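Local coordinates for protein ribose 5-phosphate isomerase (Giardia lamblia, PDB 3S5P) that probably interconverts ribose 5-phosphate and ribulose 5-phosphate in the pentose phosphate pathway, as a type B isomerase, at residues L125-R130 / E135-I140; T88-S93 / C104-T109; E49-G54 / C71-S76. All coordinates share one frame; numbering follows the deposited sequence.

Contact 1 (L125-R130 / E135-I140); sequences LALGGR and EVAASI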
loop_
_atom_site.group_PDB
_atom_site.type_symbol
_atom_site.label_atom_id
_atom_site.label_comp_id
_atom_site.label_asym_id
_atom_site.label_seq_id
_atom_site.Cartn_x
_atom_site.Cartn_y
_atom_site.Cartn_z
ATOM N N LEU A 125 1.804 -2.102 -9.587
ATOM C CA LEU A 125 1.719 -3.106 -8.550
ATOM C C LEU A 125 3.090 -3.168 -7.879
ATOM O O LEU A 125 4.107 -3.307 -8.570
ATOM C CB LEU A 125 1.387 -4.466 -9.179
ATOM C CG LEU A 125 1.432 -5.697 -8.252
ATOM C CD1 LEU A 125 0.364 -5.594 -7.148
ATOM C CD2 LEU A 125 1.252 -7.002 -9.030
ATOM N N ALA A 126 3.127 -3.060 -6.555
ATOM C CA ALA A 126 4.371 -3.277 -5.817
ATOM C C ALA A 126 4.357 -4.639 -5.172
ATOM O O ALA A 126 3.370 -5.012 -4.541
ATOM C CB ALA A 126 4.578 -2.209 -4.770
ATOM N N LEU A 127 5.449 -5.382 -5.329
ATOM C CA LEU A 127 5.601 -6.659 -4.657
ATOM C C LEU A 127 6.888 -6.709 -3.814
ATOM O O LEU A 127 7.911 -6.180 -4.207
ATOM C CB LEU A 127 5.602 -7.790 -5.675
ATOM C CG LEU A 127 4.328 -8.015 -6.490
ATOM C CD1 LEU A 127 4.650 -8.870 -7.669
ATOM C CD2 LEU A 127 3.210 -8.658 -5.622
ATOM N N GLY A 128 6.829 -7.342 -2.656
ATOM C CA GLY A 128 7.992 -7.456 -1.786
ATOM C C GLY A 128 8.637 -8.812 -1.990
ATOM O O GLY A 128 8.111 -9.810 -1.502
ATOM N N GLY A 129 9.767 -8.853 -2.705
ATOM C CA GLY A 129 10.531 -10.105 -2.923
ATOM C C GLY A 129 10.982 -10.766 -1.618
ATOM O O GLY A 129 11.131 -11.987 -1.543
ATOM N N ARG A 130 11.204 -9.957 -0.584
ATOM C CA ARG A 130 11.646 -10.478 0.716
ATOM C C ARG A 130 10.464 -10.988 1.548
ATOM O O ARG A 130 10.665 -11.655 2.553
ATOM C CB ARG A 130 12.332 -9.382 1.527
ATOM C CG ARG A 130 13.610 -8.809 0.974
ATOM C CD ARG A 130 14.164 -7.804 2.011
ATOM N NE ARG A 130 15.299 -7.012 1.528
ATOM C CZ ARG A 130 16.547 -7.136 1.986
ATOM N NH1 ARG A 130 16.840 -8.018 2.944
ATOM N NH2 ARG A 130 17.516 -6.371 1.488
ATOM N N GLU A 135 5.087 -17.986 -5.922
ATOM C CA GLU A 135 3.811 -18.456 -6.466
ATOM C C GLU A 135 2.676 -17.535 -6.059
ATOM O O GLU A 135 1.780 -17.291 -6.836
ATOM C CB GLU A 135 3.516 -19.930 -6.121
ATOM C CG GLU A 135 4.448 -20.944 -6.799
ATOM C CD GLU A 135 4.399 -20.935 -8.326
ATOM O OE1 GLU A 135 3.488 -20.352 -8.921
ATOM O OE2 GLU A 135 5.284 -21.534 -8.958
ATOM N N VAL A 136 2.738 -16.998 -4.853
ATOM C CA VAL A 136 1.752 -16.005 -4.409
ATOM C C VAL A 136 1.923 -14.704 -5.188
ATOM O O VAL A 136 0.937 -14.063 -5.547
ATOM C CB VAL A 136 1.835 -15.770 -2.871
ATOM C CG1 VAL A 136 0.971 -14.598 -2.405
ATOM C CG2 VAL A 136 1.432 -17.016 -2.132
ATOM N N ALA A 137 3.166 -14.314 -5.459
ATOM C CA ALA A 137 3.438 -13.115 -6.224
ATOM C C ALA A 137 2.883 -13.268 -7.646
ATOM O O ALA A 137 2.325 -12.332 -8.200
ATOM C CB ALA A 137 4.942 -12.840 -6.258
ATOM N N ALA A 138 3.048 -14.450 -8.244
ATOM C CA ALA A 138 2.506 -14.693 -9.593
ATOM C C ALA A 138 0.981 -14.689 -9.595
ATOM O O ALA A 138 0.362 -14.256 -10.553
ATOM C CB ALA A 138 3.055 -16.013 -10.189
ATOM N N SER A 139 0.348 -15.159 -8.529
ATOM C CA SER A 139 -1.133 -15.216 -8.585
ATOM C C SER A 139 -1.747 -13.860 -8.291
ATOM O O SER A 139 -2.834 -13.587 -8.759
ATOM C CB SER A 139 -1.725 -16.346 -7.732
ATOM O OG SER A 139 -1.772 -16.017 -6.373
ATOM N N ILE A 140 -1.009 -13.004 -7.576
ATOM C CA ILE A 140 -1.348 -11.589 -7.347
ATOM C C ILE A 140 -1.252 -10.809 -8.653
ATOM O O ILE A 140 -2.195 -10.064 -9.034
ATOM C CB ILE A 140 -0.405 -10.948 -6.266
ATOM C CG1 ILE A 140 -0.689 -11.553 -4.877
ATOM C CG2 ILE A 140 -0.595 -9.443 -6.184
ATOM C CD1 ILE A 140 0.315 -11.152 -3.815
#
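A137 sets its methyl against the end of L127, whose CD1 lies 4.2 Å from A137 CB and about as far from A137 O. Such a small residue suits this turn of the helix: it brings the backbone near enough for the leucine to lie near its carbonyl oxygen, and its own methyl also meets L35 of helix 33-45. One turn on, I140 does the rest of the work through its CG2 branch. At chi1 -68° this branch is the one opposite the backbone N, which turns it to the strand between the two leucines. L127 CD2 is 3.9 Å from I140 CG2, the two side chains running alongside in opposite senses. The step from strand 125-128 to helix 135-140, whose axes run nearly antiparallel (173°) and 9.8 Å apart, is a beta-alpha unit of a Rossmann-like sandwich, in which the chain leaves the sheet, turns and comes back along its face as a helix. L125 meets the same branch differently: its CD1 comes within 4.1 Å of I140 CG2, and L125 lies across the isoleucine, roughly perpendicular. The beta-branch of I140 sets a methyl close to the helix backbone, where both leucines can reach it. No hydrogen bond joins the segments, whose meeting side chains are all aliphatic; L125 and L127 also lie on I83 of the neighbouring strand, and C107 touches both L125 and I140.

Contact 2 (T88-S93 / C104-T109); sequences TGIGIS and CALCST. With SO4 (sulfate ion), chain C.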
loop_
_atom_site.group_PDB
_atom_site.type_symbol
_atom_site.label_atom_id
_atom_site.label_comp_id
_atom_site.label_asym_id
_atom_site.label_seq_id
_atom_site.Cartn_x
_atom_site.Cartn_y
_atom_site.Cartn_z
ATOM N N THR A 88 10.357 -4.955 0.489
ATOM C CA THR A 88 9.020 -5.111 1.072
ATOM C C THR A 88 7.950 -4.555 0.136
ATOM O O THR A 88 6.805 -4.990 0.153
ATOM C CB THR A 88 8.906 -4.363 2.417
ATOM O OG1 THR A 88 9.041 -2.949 2.175
ATOM C CG2 THR A 88 10.014 -4.837 3.403
ATOM N N GLY A 89 8.315 -3.589 -0.682
ATOM C CA GLY A 89 7.318 -2.917 -1.528
ATOM C C GLY A 89 6.900 -1.605 -0.909
ATOM O O GLY A 89 6.376 -0.739 -1.586
ATOM N N ILE A 90 7.203 -1.430 0.371
ATOM C CA ILE A 90 6.673 -0.298 1.125
ATOM C C ILE A 90 7.273 0.995 0.652
ATOM O O ILE A 90 6.523 1.901 0.309
ATOM C CB ILE A 90 6.872 -0.488 2.654
ATOM C CG1 ILE A 90 5.976 -1.618 3.133
ATOM C CG2 ILE A 90 6.629 0.831 3.417
ATOM C CD1 ILE A 90 6.339 -2.115 4.514
ATOM N N GLY A 91 8.607 1.077 0.597
ATOM C CA GLY A 91 9.282 2.316 0.197
ATOM C C GLY A 91 8.980 2.680 -1.250
ATOM O O GLY A 91 8.817 3.852 -1.590
ATOM N N ILE A 92 8.873 1.670 -2.109
ATOM C CA ILE A 92 8.555 1.896 -3.512
ATOM C C ILE A 92 7.112 2.350 -3.686
ATOM O O ILE A 92 6.816 3.238 -4.489
ATOM C CB ILE A 92 8.835 0.629 -4.360
ATOM C CG1 ILE A 92 10.329 0.318 -4.360
ATOM C CG2 ILE A 92 8.516 0.865 -5.813
ATOM C CD1 ILE A 92 11.290 1.541 -4.644
ATOM N N SER A 93 6.197 1.779 -2.903
ATOM C CA SER A 93 4.828 2.172 -3.082
ATOM C C SER A 93 4.635 3.620 -2.611
ATOM O O SER A 93 3.864 4.375 -3.206
ATOM C CB SER A 93 3.888 1.180 -2.388
ATOM O OG SER A 93 4.108 1.279 -1.014
ATOM N N CYS A 104 -0.248 3.174 -6.935
ATOM C CA CYS A 104 0.522 1.988 -6.674
ATOM C C CYS A 104 -0.047 1.221 -5.490
ATOM O O CYS A 104 -0.253 1.760 -4.386
ATOM C CB CYS A 104 2.001 2.329 -6.492
ATOM S SG CYS A 104 3.083 0.932 -6.167
ATOM N N ALA A 105 -0.314 -0.047 -5.763
ATOM C CA ALA A 105 -0.962 -0.942 -4.839
ATOM C C ALA A 105 0.087 -1.942 -4.361
ATOM O O ALA A 105 0.638 -2.676 -5.168
ATOM C CB ALA A 105 -2.082 -1.660 -5.562
ATOM N N LEU A 106 0.381 -1.939 -3.064
ATOM C CA LEU A 106 1.195 -2.991 -2.462
ATOM C C LEU A 106 0.243 -4.102 -1.999
ATOM O O LEU A 106 -0.540 -3.927 -1.064
ATOM C CB LEU A 106 1.973 -2.428 -1.274
ATOM C CG LEU A 106 2.747 -3.442 -0.424
ATOM C CD1 LEU A 106 3.711 -4.248 -1.297
ATOM C CD2 LEU A 106 3.435 -2.751 0.730
ATOM N N CYS A 107 0.321 -5.252 -2.646
ATOM C CA CYS A 107 -0.667 -6.315 -2.477
ATOM C C CYS A 107 -0.038 -7.544 -1.859
ATOM O O CYS A 107 1.075 -7.894 -2.229
ATOM C CB CYS A 107 -1.156 -6.726 -3.859
ATOM S SG CYS A 107 -2.153 -5.442 -4.654
ATOM N N SER A 108 -0.744 -8.240 -0.965
ATOM C CA SER A 108 -0.171 -9.487 -0.467
ATOM C C SER A 108 -1.141 -10.652 -0.673
ATOM O O SER A 108 -0.849 -11.791 -0.271
ATOM C CB SER A 108 0.221 -9.366 0.998
ATOM O OG SER A 108 -0.964 -9.151 1.702
ATOM N N THR A 109 -2.301 -10.368 -1.289
ATOM C CA THR A 109 -3.261 -11.420 -1.613
ATOM C C THR A 109 -3.825 -11.127 -2.963
ATOM O O THR A 109 -3.681 -10.001 -3.455
ATOM C CB THR A 109 -4.423 -11.477 -0.604
ATOM O OG1 THR A 109 -5.102 -10.205 -0.600
ATOM C CG2 THR A 109 -3.892 -11.822 0.788
HETATM S S SO4 C . 11.242 -0.993 -0.347
HETATM O O1 SO4 C . 11.105 -0.352 0.984
HETATM O O2 SO4 C . 11.657 -2.386 -0.107
HETATM O O3 SO4 C . 10.105 -1.041 -1.295
HETATM O O4 SO4 C . 12.275 -0.226 -1.066
#
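The G89-I90 peptide lies between L106 CD2 over one face and sulfate O3 over the other; the T88-G89 peptide is met at its edges, by L106 CD1 near the carbonyl oxygen and by the sulfate on its N-H side. L106 CD1 lies 3.5 Å from T88 O, and CD2 packs 3.7 Å from I90 CG1. With CG anti to the backbone N (chi1 173°), the fork of the leucine is carried toward the loop and covers loop and helix start together; in the assembly L106 also meets L106 of the second subunit. Farther along, C104 SG sits 3.8 Å from S93 CA, a compact pair where strand and helix come close. G89 has a positive phi (99°), which glycine tolerates, and its bare alpha carbon lets L106 CD1 come close. T88 OG1 accepts from I90 N at 3.0 Å, an ST turn that shapes the loop just before the helix. On the sulfate side, backbone N-H groups do the binding: T88 N to O2 at 2.9 Å, G91 N to O1 at 2.9 Å, I92 N to O3 at 3.1 Å, and a weak bond from G89 N to O3. G91, with no side chain, allows the anion to sit directly on its N-H. The sulfate is probably from the crystallisation liquor, but a glycine-rich loop offering N-H groups at a helix N-terminus is an anion-binding site, consistent with the anion hole that RpiB enzymes use for their enediolate intermediate.

Contact 3 (E49-G54 / C71-S76); sequences EVMDLG and CEAVTS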
loop_
_atom_site.group_PDB
_atom_site.type_symbol
_atom_site.label_atom_id
_atom_site.label_comp_id
_atom_site.label_asym_id
_atom_site.label_seq_id
_atom_site.Cartn_x
_atom_site.Cartn_y
_atom_site.Cartn_z
ATOM N N GLU A 49 2.062 -8.509 -23.241
ATOM C CA GLU A 49 3.223 -7.915 -23.890
ATOM C C GLU A 49 4.108 -7.360 -22.786
ATOM O O GLU A 49 3.765 -6.367 -22.156
ATOM C CB GLU A 49 2.796 -6.824 -24.888
ATOM N N VAL A 50 5.213 -8.042 -22.533
ATOM C CA VAL A 50 6.152 -7.712 -21.464
ATOM C C VAL A 50 7.232 -6.746 -21.922
ATOM O O VAL A 50 7.825 -6.876 -23.029
ATOM C CB VAL A 50 6.841 -8.996 -20.886
ATOM C CG1 VAL A 50 8.064 -8.657 -20.052
ATOM C CG2 VAL A 50 5.851 -9.822 -20.068
ATOM N N MET A 51 7.499 -5.795 -21.043
ATOM C CA MET A 51 8.575 -4.845 -21.198
ATOM C C MET A 51 9.429 -4.904 -19.954
ATOM O O MET A 51 9.039 -4.431 -18.876
ATOM C CB MET A 51 8.026 -3.446 -21.387
ATOM C CG MET A 51 7.409 -3.221 -22.748
ATOM S SD MET A 51 6.315 -1.785 -22.759
ATOM C CE MET A 51 7.198 -0.655 -21.639
ATOM N N ASP A 52 10.585 -5.522 -20.116
ATOM C CA ASP A 52 11.585 -5.645 -19.082
ATOM C C ASP A 52 12.380 -4.356 -19.111
ATOM O O ASP A 52 13.052 -4.065 -20.095
ATOM C CB ASP A 52 12.474 -6.844 -19.413
ATOM C CG ASP A 52 13.575 -7.088 -18.387
ATOM O OD1 ASP A 52 14.070 -6.158 -17.719
ATOM O OD2 ASP A 52 13.977 -8.248 -18.280
ATOM N N LEU A 53 12.286 -3.575 -18.047
ATOM C CA LEU A 53 13.001 -2.311 -17.998
ATOM C C LEU A 53 14.302 -2.429 -17.246
ATOM O O LEU A 53 15.216 -1.629 -17.457
ATOM C CB LEU A 53 12.131 -1.212 -17.415
ATOM C CG LEU A 53 11.077 -0.735 -18.417
ATOM C CD1 LEU A 53 10.061 0.050 -17.688
ATOM C CD2 LEU A 53 11.701 0.090 -19.533
ATOM N N GLY A 54 14.412 -3.445 -16.399
ATOM C CA GLY A 54 15.700 -3.766 -15.784
ATOM C C GLY A 54 15.838 -3.577 -14.272
ATOM O O GLY A 54 14.881 -3.182 -13.556
ATOM N N CYS A 71 7.532 3.667 -13.452
ATOM C CA CYS A 71 6.333 4.489 -13.453
ATOM C C CYS A 71 6.278 5.337 -14.696
ATOM O O CYS A 71 5.191 5.621 -15.203
ATOM C CB CYS A 71 6.240 5.345 -12.191
ATOM S SG CYS A 71 5.943 4.313 -10.750
ATOM N N GLU A 72 7.452 5.701 -15.214
ATOM C CA GLU A 72 7.505 6.618 -16.344
ATOM C C GLU A 72 7.052 5.941 -17.636
ATOM O O GLU A 72 6.625 6.613 -18.597
ATOM C CB GLU A 72 8.908 7.227 -16.487
ATOM C CG GLU A 72 9.216 8.339 -15.471
ATOM C CD GLU A 72 10.689 8.812 -15.496
ATOM O OE1 GLU A 72 11.523 8.234 -16.242
ATOM O OE2 GLU A 72 11.014 9.768 -14.749
ATOM N N ALA A 73 7.154 4.611 -17.673
ATOM C CA ALA A 73 6.630 3.843 -18.820
ATOM C C ALA A 73 5.084 3.991 -18.859
ATOM O O ALA A 73 4.472 4.023 -19.924
ATOM C CB ALA A 73 7.035 2.378 -18.707
ATOM N N VAL A 74 4.480 4.092 -17.688
ATOM C CA VAL A 74 3.035 4.238 -17.574
ATOM C C VAL A 74 2.631 5.679 -17.874
ATOM O O VAL A 74 1.736 5.914 -18.680
ATOM C CB VAL A 74 2.542 3.810 -16.172
ATOM C CG1 VAL A 74 1.037 4.094 -15.996
ATOM C CG2 VAL A 74 2.853 2.338 -15.957
ATOM N N THR A 75 3.312 6.643 -17.260
ATOM C CA THR A 75 2.883 8.036 -17.384
ATOM C C THR A 75 3.132 8.603 -18.782
ATOM O O THR A 75 2.525 9.597 -19.171
ATOM C CB THR A 75 3.491 8.972 -16.281
ATOM O OG1 THR A 75 4.857 9.259 -16.572
ATOM C CG2 THR A 75 3.438 8.330 -14.939
ATOM N N SER A 76 4.018 7.962 -19.534
ATOM C CA SER A 76 4.309 8.377 -20.901
ATOM C C SER A 76 3.423 7.657 -21.935
ATOM O O SER A 76 3.464 7.955 -23.119
ATOM C CB SER A 76 5.790 8.158 -21.213
ATOM O OG SER A 76 6.043 6.782 -21.330
#
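Apolar contact alone joins L53 and M51 to A73, and it is slight, three side chains meeting at their ends. L53 CD1 comes to 4.0 Å from A73 CB, brought there by a chi1 of -75° that leaves CG anti to the carbonyl carbon and lets the chain extend from the strand toward the helix. M51 reaches the same methyl from two residues earlier, with CE 4.2 Å from A73 CB. Methionine suits this place because its flexible thioether curls round at the sulfur and brings CE to the methyl. Alanine is the fitting partner: one methyl touches both residues and also rests on A25 of the neighbouring strand, as M51 and L53 do. Strand 49-54 is the outermost strand on its side of the parallel sheet in this chain, and helix 65-75 is the helical link of a beta-alpha-beta crossover that leads from it past strand 23-28 to strand 81-86. V50 points to the other face, where it packs on helix 33-45. Hydrogen bonds lie within the segments or lead out of them, none across. S76 OG gives its proton to E72 O at 2.8 Å, in the carbonyl plane, and S76 N donates to the same oxygen at 3.1 Å. Serine suits this place because its short hydroxyl can fold back, at chi1 72°, onto the carbonyl one turn earlier, so that two bonds grip E72 O near the end of the helix. On the strand, D52 OD2 is bonded to Q40 of helix 33-45.

Along the chain the contacts come in series, contact 3 first, then contact 2, then contact 1, and all three rest on one parallel sheet with strand order 49-54, 23-28, 81-86, 124-128, 104-106. Contacts 1 and 2 use neighbouring strands; their centres are 9 Å apart and they touch, with A126 N and A105 O at 2.9 Å, a probable hydrogen bond. Contact 3 lies at the far strand, its centre about 18 Å from that of contact 1 and 17 Å from that of contact 2. Helix 134-146 packs on one face of the sheet, helices 65-75 and 90-97 on the other, so the three contacts sample both helical layers of the sandwich, while the anion-binding loop belongs to contact 2.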